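DUF1460 domain-containing protein (Legionella pneumophila subsp. pneumophila, PDB 2IM9) is of unknown function but belongs to the N-acetylmuramoyl-L-alanine amidase-like family, and so may act on peptidoglycan. Local coordinates at residues Ile154-Arg159 with Lys163-Leu168; Thr225-Glu230 with His236-Ile241; Tyr144-Gly149 with Asn313-Leu318. All coordinates share one frame; numbering follows the deposited sequence.

Contact 1: residues Ile154-Arg159 with Lys163-Leu168; sequences ITFSIR and KQPVAL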
loop_
_atom_site.group_PDB
_atom_site.type_symbol
_atom_site.label_atom_id
_atom_site.label_comp_id
_atom_site.label_asym_id
_atom_site.label_seq_id
_atom_site.Cartn_x
_atom_site.Cartn_y
_atom_site.Cartn_z
ATOM N N ILE A 154 -3.027 5.434 -13.938
ATOM C CA ILE A 154 -2.738 5.414 -15.373
ATOM C C ILE A 154 -3.084 4.087 -16.058
ATOM O O ILE A 154 -2.709 3.868 -17.216
ATOM C CB ILE A 154 -1.280 5.807 -15.665
ATOM C CG1 ILE A 154 -0.288 4.789 -15.088
ATOM C CG2 ILE A 154 -1.000 7.216 -15.120
ATOM C CD1 ILE A 154 1.010 4.751 -15.867
ATOM N N THR A 155 -3.827 3.226 -15.360
ATOM C CA THR A 155 -4.174 1.891 -15.869
ATOM C C THR A 155 -4.725 1.917 -17.295
ATOM O O THR A 155 -4.261 1.158 -18.163
ATOM C CB THR A 155 -5.168 1.190 -14.920
ATOM O OG1 THR A 155 -4.660 1.271 -13.572
ATOM C CG2 THR A 155 -5.370 -0.272 -15.316
ATOM N N PHE A 156 -5.691 2.803 -17.547
ATOM C CA PHE A 156 -6.305 2.860 -18.887
ATOM C C PHE A 156 -5.355 3.351 -19.986
ATOM O O PHE A 156 -5.613 3.105 -21.170
ATOM C CB PHE A 156 -7.577 3.716 -18.896
ATOM C CG PHE A 156 -8.825 2.942 -18.587
ATOM C CD1 PHE A 156 -9.285 2.829 -17.279
ATOM C CD2 PHE A 156 -9.555 2.333 -19.618
ATOM C CE1 PHE A 156 -10.452 2.106 -16.998
ATOM C CE2 PHE A 156 -10.725 1.608 -19.346
ATOM C CZ PHE A 156 -11.174 1.499 -18.039
ATOM N N SER A 157 -4.295 4.064 -19.608
ATOM C CA SER A 157 -3.336 4.588 -20.584
ATOM C C SER A 157 -2.399 3.506 -21.132
ATOM O O SER A 157 -1.593 3.765 -22.038
ATOM C CB SER A 157 -2.504 5.713 -19.974
ATOM O OG SER A 157 -1.471 5.169 -19.168
ATOM N N ILE A 158 -2.486 2.306 -20.579
ATOM C CA ILE A 158 -1.675 1.200 -21.059
ATOM C C ILE A 158 -2.507 0.509 -22.127
ATOM O O ILE A 158 -3.426 -0.243 -21.821
ATOM C CB ILE A 158 -1.240 0.276 -19.913
ATOM C CG1 ILE A 158 -0.299 1.059 -18.982
ATOM C CG2 ILE A 158 -0.532 -0.981 -20.463
ATOM C CD1 ILE A 158 -0.198 0.511 -17.635
ATOM N N ARG A 159 -2.178 0.785 -23.383
ATOM C CA ARG A 159 -3.058 0.445 -24.499
ATOM C C ARG A 159 -2.442 -0.614 -25.422
ATOM O O ARG A 159 -1.225 -0.788 -25.443
ATOM C CB ARG A 159 -3.395 1.727 -25.269
ATOM C CG ARG A 159 -3.906 2.837 -24.351
ATOM C CD ARG A 159 -4.524 4.012 -25.123
ATOM N NE ARG A 159 -3.523 4.745 -25.899
ATOM C CZ ARG A 159 -3.785 5.831 -26.623
ATOM N NH1 ARG A 159 -5.023 6.325 -26.677
ATOM N NH2 ARG A 159 -2.803 6.426 -27.291
ATOM N N LYS A 163 -3.888 1.229 -30.072
ATOM C CA LYS A 163 -4.013 2.443 -29.258
ATOM C C LYS A 163 -5.361 2.511 -28.568
ATOM O O LYS A 163 -5.946 3.585 -28.414
ATOM C CB LYS A 163 -3.814 3.718 -30.086
ATOM C CG LYS A 163 -2.425 3.891 -30.689
ATOM C CD LYS A 163 -2.364 5.140 -31.576
ATOM C CE LYS A 163 -3.368 5.052 -32.726
ATOM N NZ LYS A 163 -3.421 6.320 -33.522
ATOM N N GLN A 164 -5.848 1.357 -28.161
ATOM C CA GLN A 164 -7.077 1.288 -27.384
ATOM C C GLN A 164 -6.754 0.665 -26.040
ATOM O O GLN A 164 -5.980 -0.315 -25.979
ATOM C CB GLN A 164 -8.130 0.466 -28.121
ATOM C CG GLN A 164 -8.780 1.219 -29.305
ATOM C CD GLN A 164 -9.676 2.372 -28.856
ATOM O OE1 GLN A 164 -9.704 3.444 -29.476
ATOM N NE2 GLN A 164 -10.409 2.155 -27.776
ATOM N N PRO A 165 -7.322 1.228 -24.960
ATOM C CA PRO A 165 -7.140 0.597 -23.656
ATOM C C PRO A 165 -7.657 -0.836 -23.639
ATOM O O PRO A 165 -8.531 -1.210 -24.435
ATOM C CB PRO A 165 -7.999 1.468 -22.713
ATOM C CG PRO A 165 -8.123 2.781 -23.410
ATOM C CD PRO A 165 -8.166 2.439 -24.876
ATOM N N VAL A 166 -7.115 -1.628 -22.728
ATOM C CA VAL A 166 -7.561 -3.002 -22.532
ATOM C C VAL A 166 -8.134 -3.186 -21.117
ATOM O O VAL A 166 -8.557 -4.292 -20.752
ATOM C CB VAL A 166 -6.411 -3.994 -22.759
ATOM C CG1 VAL A 166 -5.939 -3.930 -24.225
ATOM C CG2 VAL A 166 -5.256 -3.697 -21.836
ATOM N N ALA A 167 -8.158 -2.099 -20.342
ATOM C CA ALA A 167 -8.577 -2.178 -18.932
ATOM C C ALA A 167 -10.068 -2.417 -18.732
ATOM O O ALA A 167 -10.892 -2.049 -19.579
ATOM C CB ALA A 167 -8.152 -0.929 -18.172
ATOM N N LEU A 168 -10.379 -3.007 -17.580
ATOM C CA LEU A 168 -11.742 -3.299 -17.129
ATOM C C LEU A 168 -11.927 -2.664 -15.749
ATOM O O LEU A 168 -10.984 -2.109 -15.195
ATOM C CB LEU A 168 -11.946 -4.810 -17.030
ATOM C CG LEU A 168 -11.699 -5.592 -18.332
ATOM C CD1 LEU A 168 -11.663 -7.103 -18.093
ATOM C CD2 LEU A 168 -12.748 -5.191 -19.379
HETATM O O HOH W 1 -5.881 -0.125 -20.709
#
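F156 and A167 meet in a CH-pi contact: the methyl CB of A167 stands 3.6 Å from the centroid of the F156 ring and only 5° off its normal, squarely over the face. P165 approaches the same ring differently, its CB lying at the edge 3.6 Å from F156 CD2, so that one aromatic side chain is met from two directions. The P165 CB also packs against the F156 carbonyl O. Farther along, R159 lays its aliphatic part beside the backbone of 163-165. A bend at its third torsion (chi3 -67°) swings the guanidinium over K163, whose carbonyl O sits above one face of the group, 3.4 Å from R159 NH1, at too poor an angle for a hydrogen bond. No direct hydrogen bond joins the segments; instead a water takes the N-H of V166, 2.8 Å from its N, and lies 2.7 Å from I158 O, within bonding distance. T155 brings its CG2 to A167, while its OG1 is hydrogen-bonded to D153 and to I314 N. The pair thus folds the connection between strands 151-153 and 168-175 back on itself, with I158 and V166 against L237 of helix 235-238 and F156 touching P220 of strand 214-223.

Contact 2: residues Thr225-Glu230 with His236-Ile241; sequences TALFSE and HLFSQI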
loop_
_atom_site.group_PDB
_atom_site.type_symbol
_atom_site.label_atom_id
_atom_site.label_comp_id
_atom_site.label_asym_id
_atom_site.label_seq_id
_atom_site.Cartn_x
_atom_site.Cartn_y
_atom_site.Cartn_z
ATOM N N THR A 225 -6.193 -11.754 -19.180
ATOM C CA THR A 225 -6.589 -12.160 -20.534
ATOM C C THR A 225 -5.902 -11.288 -21.597
ATOM O O THR A 225 -5.733 -11.718 -22.753
ATOM C CB THR A 225 -8.112 -12.103 -20.726
ATOM O OG1 THR A 225 -8.581 -10.778 -20.427
ATOM C CG2 THR A 225 -8.789 -13.121 -19.819
ATOM N N ALA A 226 -5.512 -10.073 -21.211
ATOM C CA ALA A 226 -4.775 -9.167 -22.093
ATOM C C ALA A 226 -3.268 -9.336 -21.921
ATOM O O ALA A 226 -2.532 -9.453 -22.890
ATOM C CB ALA A 226 -5.186 -7.717 -21.835
ATOM N N LEU A 227 -2.815 -9.358 -20.673
ATOM C CA LEU A 227 -1.388 -9.404 -20.374
ATOM C C LEU A 227 -0.764 -10.725 -20.791
ATOM O O LEU A 227 0.442 -10.794 -21.032
ATOM C CB LEU A 227 -1.148 -9.182 -18.882
ATOM C CG LEU A 227 -1.364 -7.762 -18.368
ATOM C CD1 LEU A 227 -1.282 -7.792 -16.846
ATOM C CD2 LEU A 227 -0.314 -6.806 -18.915
ATOM N N PHE A 228 -1.596 -11.765 -20.863
ATOM C CA PHE A 228 -1.145 -13.081 -21.299
ATOM C C PHE A 228 -1.995 -13.609 -22.442
ATOM O O PHE A 228 -2.253 -14.810 -22.520
ATOM C CB PHE A 228 -1.121 -14.056 -20.120
ATOM C CG PHE A 228 -0.137 -13.669 -19.075
ATOM C CD1 PHE A 228 1.202 -14.037 -19.188
ATOM C CD2 PHE A 228 -0.537 -12.869 -18.011
ATOM C CE1 PHE A 228 2.125 -13.649 -18.238
ATOM C CE2 PHE A 228 0.391 -12.461 -17.035
ATOM C CZ PHE A 228 1.724 -12.851 -17.155
ATOM N N SER A 229 -2.438 -12.711 -23.321
ATOM C CA SER A 229 -3.156 -13.136 -24.534
ATOM C C SER A 229 -2.320 -14.170 -25.291
ATOM O O SER A 229 -1.086 -14.058 -25.352
ATOM C CB SER A 229 -3.461 -11.941 -25.440
ATOM O OG SER A 229 -2.260 -11.290 -25.833
ATOM N N GLU A 230 -2.988 -15.191 -25.840
ATOM C CA GLU A 230 -2.299 -16.304 -26.518
ATOM C C GLU A 230 -1.301 -17.050 -25.612
ATOM O O GLU A 230 -0.349 -17.680 -26.104
ATOM C CB GLU A 230 -1.607 -15.827 -27.804
ATOM C CG GLU A 230 -2.546 -15.289 -28.870
ATOM N N HIS A 236 4.221 -5.654 -25.321
ATOM C CA HIS A 236 3.789 -4.292 -25.621
ATOM C C HIS A 236 3.109 -3.643 -24.419
ATOM O O HIS A 236 3.371 -2.472 -24.107
ATOM C CB HIS A 236 2.850 -4.227 -26.833
ATOM C CG HIS A 236 2.485 -2.829 -27.221
ATOM N ND1 HIS A 236 3.379 -1.965 -27.820
ATOM C CD2 HIS A 236 1.332 -2.136 -27.078
ATOM C CE1 HIS A 236 2.789 -0.803 -28.036
ATOM N NE2 HIS A 236 1.550 -0.875 -27.583
ATOM N N LEU A 237 2.224 -4.382 -23.753
ATOM C CA LEU A 237 1.565 -3.837 -22.559
ATOM C C LEU A 237 2.543 -3.658 -21.396
ATOM O O LEU A 237 2.609 -2.569 -20.784
ATOM C CB LEU A 237 0.387 -4.716 -22.124
ATOM C CG LEU A 237 -0.792 -4.797 -23.107
ATOM C CD1 LEU A 237 -1.841 -5.812 -22.639
ATOM C CD2 LEU A 237 -1.420 -3.412 -23.293
ATOM N N PHE A 238 3.305 -4.708 -21.091
ATOM C CA PHE A 238 4.268 -4.639 -19.987
ATOM C C PHE A 238 5.248 -3.475 -20.130
ATOM O O PHE A 238 5.586 -2.828 -19.130
ATOM C CB PHE A 238 5.017 -5.957 -19.792
ATOM C CG PHE A 238 4.226 -6.998 -19.065
ATOM C CD1 PHE A 238 4.006 -6.891 -17.688
ATOM C CD2 PHE A 238 3.728 -8.100 -19.742
ATOM C CE1 PHE A 238 3.288 -7.862 -16.994
ATOM C CE2 PHE A 238 2.999 -9.091 -19.058
ATOM C CZ PHE A 238 2.784 -8.973 -17.688
ATOM N N SER A 239 5.670 -3.178 -21.362
ATOM C CA SER A 239 6.666 -2.123 -21.592
ATOM C C SER A 239 6.170 -0.714 -21.241
ATOM O O SER A 239 6.981 0.214 -21.134
ATOM C CB SER A 239 7.110 -2.146 -23.056
ATOM O OG SER A 239 6.102 -1.587 -23.887
ATOM N N GLN A 240 4.852 -0.551 -21.091
ATOM C CA GLN A 240 4.270 0.758 -20.786
ATOM C C GLN A 240 4.147 1.043 -19.290
ATOM O O GLN A 240 3.737 2.136 -18.891
ATOM C CB GLN A 240 2.898 0.930 -21.454
ATOM C CG GLN A 240 2.958 0.961 -22.971
ATOM C CD GLN A 240 1.573 0.848 -23.576
ATOM O OE1 GLN A 240 0.753 1.754 -23.444
ATOM N NE2 GLN A 240 1.301 -0.275 -24.225
ATOM N N ILE A 241 4.492 0.063 -18.465
ATOM C CA ILE A 241 4.453 0.260 -17.020
ATOM C C ILE A 241 5.719 1.055 -16.671
ATOM O O ILE A 241 6.828 0.586 -16.936
ATOM C CB ILE A 241 4.423 -1.096 -16.290
ATOM C CG1 ILE A 241 3.168 -1.896 -16.701
ATOM C CG2 ILE A 241 4.527 -0.893 -14.773
ATOM C CD1 ILE A 241 3.089 -3.319 -16.137
#
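Two short helices, 224-227 and 235-238, pack through A226, L227 and F228 on one side and L237 and F238 on the other, a buried contact of mainly apolar side chains, some resting on backbone carbonyls. The L227 branch CD2 does most of the touching: it lies over one face of the F238 ring, 4.0 Å from the centroid and 13° off the normal, in a CH-pi contact displaced toward the rim. The same methyl rests against L237 CB at 3.9 Å. On the neighbouring side L237 sends CD1 to A226, where it meets the CB at 3.9 Å and also packs on the carbonyl O.

The pair illustrates how an excursion of two short helices between strands 214-223 and 246-254 can close on itself through side chains. No hydrogen bond joins the two segments directly, but N234, just ahead of the second, bonds through its backbone to L227 and through its OD1 to L237 N. The leucine and phenylalanine side chains fill the space between the helices. F238 carries its ring across to F228, the first residue to leave helical geometry after 224-227. There the two rings form an offset edge-to-face pair, the edge of F238 directed at the face of F228, with centroids 5.9 Å apart and planes at 70°.

Within 236-241 the carbonyl O of H236 accepts from Q240 NE2 at 3.0 Å, in a nearly straight bond of 169°, and from S239 OG at 2.9 Å, the two donors reaching it from opposite faces of its plane. Q240 NE2 also reaches R159 O. The chain turns from F238 to I241 in a type I turn, and W274 NE1 bonds I241 O. L227 and I241 both rest on I312 of strand 311-317, while F228 and F238 reach helix 296-303 through L300 and I297.

Contact 3: residues Tyr144-Gly149 with Asn313-Leu318; sequences YNQKRG and NIQVVL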
loop_
_atom_site.group_PDB
_atom_site.type_symbol
_atom_site.label_atom_id
_atom_site.label_comp_id
_atom_site.label_asym_id
_atom_site.label_seq_id
_atom_site.Cartn_x
_atom_site.Cartn_y
_atom_site.Cartn_z
ATOM N N TYR A 144 -8.021 8.960 -1.481
ATOM C CA TYR A 144 -7.499 10.136 -0.786
ATOM C C TYR A 144 -6.168 10.612 -1.340
ATOM O O TYR A 144 -5.939 11.828 -1.442
ATOM C CB TYR A 144 -7.444 9.920 0.733
ATOM C CG TYR A 144 -8.818 9.895 1.361
ATOM C CD1 TYR A 144 -9.707 10.958 1.176
ATOM C CD2 TYR A 144 -9.239 8.812 2.125
ATOM C CE1 TYR A 144 -10.980 10.937 1.729
ATOM C CE2 TYR A 144 -10.513 8.779 2.684
ATOM C CZ TYR A 144 -11.377 9.848 2.480
ATOM O OH TYR A 144 -12.631 9.838 3.031
ATOM N N ASN A 145 -5.295 9.680 -1.720
ATOM C CA ASN A 145 -3.988 10.086 -2.230
ATOM C C ASN A 145 -4.046 10.599 -3.672
ATOM O O ASN A 145 -3.193 11.383 -4.083
ATOM C CB ASN A 145 -2.925 9.002 -1.979
ATOM C CG ASN A 145 -2.536 8.914 -0.510
ATOM O OD1 ASN A 145 -2.122 9.906 0.093
ATOM N ND2 ASN A 145 -2.682 7.725 0.085
ATOM N N GLN A 146 -5.071 10.189 -4.415
ATOM C CA GLN A 146 -5.330 10.766 -5.731
ATOM C C GLN A 146 -5.907 12.163 -5.561
ATOM O O GLN A 146 -5.444 13.117 -6.211
ATOM C CB GLN A 146 -6.277 9.891 -6.552
ATOM C CG GLN A 146 -5.616 8.657 -7.156
ATOM C CD GLN A 146 -6.620 7.578 -7.567
ATOM O OE1 GLN A 146 -6.243 6.425 -7.858
ATOM N NE2 GLN A 146 -7.901 7.931 -7.565
ATOM N N LYS A 147 -6.886 12.286 -4.663
ATOM C CA LYS A 147 -7.569 13.574 -4.436
ATOM C C LYS A 147 -6.596 14.676 -4.032
ATOM O O LYS A 147 -6.726 15.824 -4.483
ATOM C CB LYS A 147 -8.739 13.431 -3.443
ATOM C CG LYS A 147 -9.933 12.643 -4.014
ATOM C CD LYS A 147 -11.115 13.520 -4.435
ATOM C CE LYS A 147 -12.203 12.702 -5.161
ATOM N NZ LYS A 147 -12.773 11.565 -4.350
ATOM N N ARG A 148 -5.583 14.327 -3.246
ATOM C CA ARG A 148 -4.640 15.330 -2.774
ATOM C C ARG A 148 -3.427 15.505 -3.692
ATOM O O ARG A 148 -2.510 16.279 -3.400
ATOM C CB ARG A 148 -4.241 15.051 -1.340
ATOM C CG ARG A 148 -3.288 13.928 -1.175
ATOM C CD ARG A 148 -3.176 13.625 0.283
ATOM N NE ARG A 148 -2.139 12.636 0.497
ATOM C CZ ARG A 148 -0.879 12.924 0.799
ATOM N NH1 ARG A 148 -0.500 14.184 0.944
ATOM N NH2 ARG A 148 -0.007 11.939 0.970
ATOM N N GLY A 149 -3.440 14.792 -4.810
ATOM C CA GLY A 149 -2.470 15.022 -5.876
ATOM C C GLY A 149 -1.162 14.276 -5.762
ATOM O O GLY A 149 -0.186 14.620 -6.441
ATOM N N ASN A 313 -3.605 -2.954 -11.294
ATOM C CA ASN A 313 -3.859 -1.514 -11.403
ATOM C C ASN A 313 -2.512 -0.818 -11.307
ATOM O O ASN A 313 -1.636 -1.270 -10.565
ATOM C CB ASN A 313 -4.829 -1.071 -10.285
ATOM C CG ASN A 313 -5.004 0.441 -10.199
ATOM O OD1 ASN A 313 -4.171 1.154 -9.628
ATOM N ND2 ASN A 313 -6.103 0.930 -10.729
ATOM N N ILE A 314 -2.351 0.268 -12.071
ATOM C CA ILE A 314 -1.072 0.990 -12.116
ATOM C C ILE A 314 -1.295 2.466 -11.804
ATOM O O ILE A 314 -2.123 3.128 -12.430
ATOM C CB ILE A 314 -0.371 0.865 -13.506
ATOM C CG1 ILE A 314 -0.222 -0.606 -13.944
ATOM C CG2 ILE A 314 1.015 1.514 -13.482
ATOM C CD1 ILE A 314 -1.396 -1.150 -14.732
ATOM N N GLN A 315 -0.529 2.972 -10.833
ATOM C CA GLN A 315 -0.557 4.384 -10.461
ATOM C C GLN A 315 0.845 4.953 -10.512
ATOM O O GLN A 315 1.831 4.232 -10.327
ATOM C CB GLN A 315 -1.081 4.531 -9.047
ATOM C CG GLN A 315 -2.565 4.254 -8.936
ATOM C CD GLN A 315 -3.027 4.434 -7.532
ATOM O OE1 GLN A 315 -2.720 3.607 -6.658
ATOM N NE2 GLN A 315 -3.749 5.526 -7.281
ATOM N N VAL A 316 0.948 6.249 -10.784
ATOM C CA VAL A 316 2.249 6.916 -10.759
ATOM C C VAL A 316 2.207 8.057 -9.760
ATOM O O VAL A 316 1.135 8.535 -9.399
ATOM C CB VAL A 316 2.685 7.456 -12.131
ATOM C CG1 VAL A 316 2.872 6.311 -13.131
ATOM C CG2 VAL A 316 1.666 8.464 -12.657
ATOM N N VAL A 317 3.380 8.443 -9.279
ATOM C CA VAL A 317 3.510 9.522 -8.313
ATOM C C VAL A 317 3.649 10.814 -9.114
ATOM O O VAL A 317 4.449 10.879 -10.045
ATOM C CB VAL A 317 4.747 9.316 -7.419
ATOM C CG1 VAL A 317 5.033 10.561 -6.542
ATOM C CG2 VAL A 317 4.582 8.070 -6.568
ATOM N N LEU A 318 2.887 11.834 -8.737
ATOM C CA LEU A 318 2.850 13.077 -9.518
ATOM C C LEU A 318 3.925 14.113 -9.151
ATOM O O LEU A 318 4.541 14.716 -10.050
ATOM C CB LEU A 318 1.464 13.711 -9.428
ATOM C CG LEU A 318 0.316 12.967 -10.097
ATOM C CD1 LEU A 318 -1.006 13.643 -9.735
ATOM C CD2 LEU A 318 0.528 12.899 -11.611
#
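Q146 and Q315 make the closer, more deeply buried part of this small contact. Their extended side chains cross at about a right angle with the amide planes 89° apart, bringing the terminal groups together while the CA atoms of Q146 and Q315 stay 9.3 Å apart.

The other meeting is looser and borders solvent. L318, exposed just past the end of strand 311-317, rests on the carbonyl O of G149, which lies 3.5 Å from L318 CB and equally near L318 CD1, so the leucine meets the oxygen with both atoms; its CG stands beside the backbone N (chi1 -68°), which turns that branch to G149. G149 itself ends helix 137-147 in a Schellman motif, with positive phi, and its N-H is hydrogen-bonded to Q146 O, 3.0 Å from N to O. R148, just past the helix, grips N145 OD1 side-on with two nitrogens, NE at 2.8 Å and NH2 at 3.1 Å, the oxygen lying in the guanidinium plane, while its NH1 goes to C327 O and Q328 O. Strand 151-153 runs beside both segments: L151 touches N145 and Q315, D153 touches Q146, and K152 touches L318, so helix 137-147 lies against strands 151-153 and 311-317 of the antiparallel sheet.

Contacts 1 and 2 are neighbours, their centres about 10 Å apart, and follow one another along the chain. R159 O joins them, 2.9 Å from Q240 NE2 in a probable hydrogen bond. Contact 3 spans a far longer loop that contains both others, its centre about 17 Å from that of contact 1 and about 22 Å from that of contact 2. Contact 1 reaches it directly: I154 N lies 2.9 Å from I314 O in a probable hydrogen bond, and I158 packs on I314. Contacts 2 and 3 do not touch, their nearest atoms lying about 4 Å apart. Contact 1 thus touches both of the others, which do not touch each other.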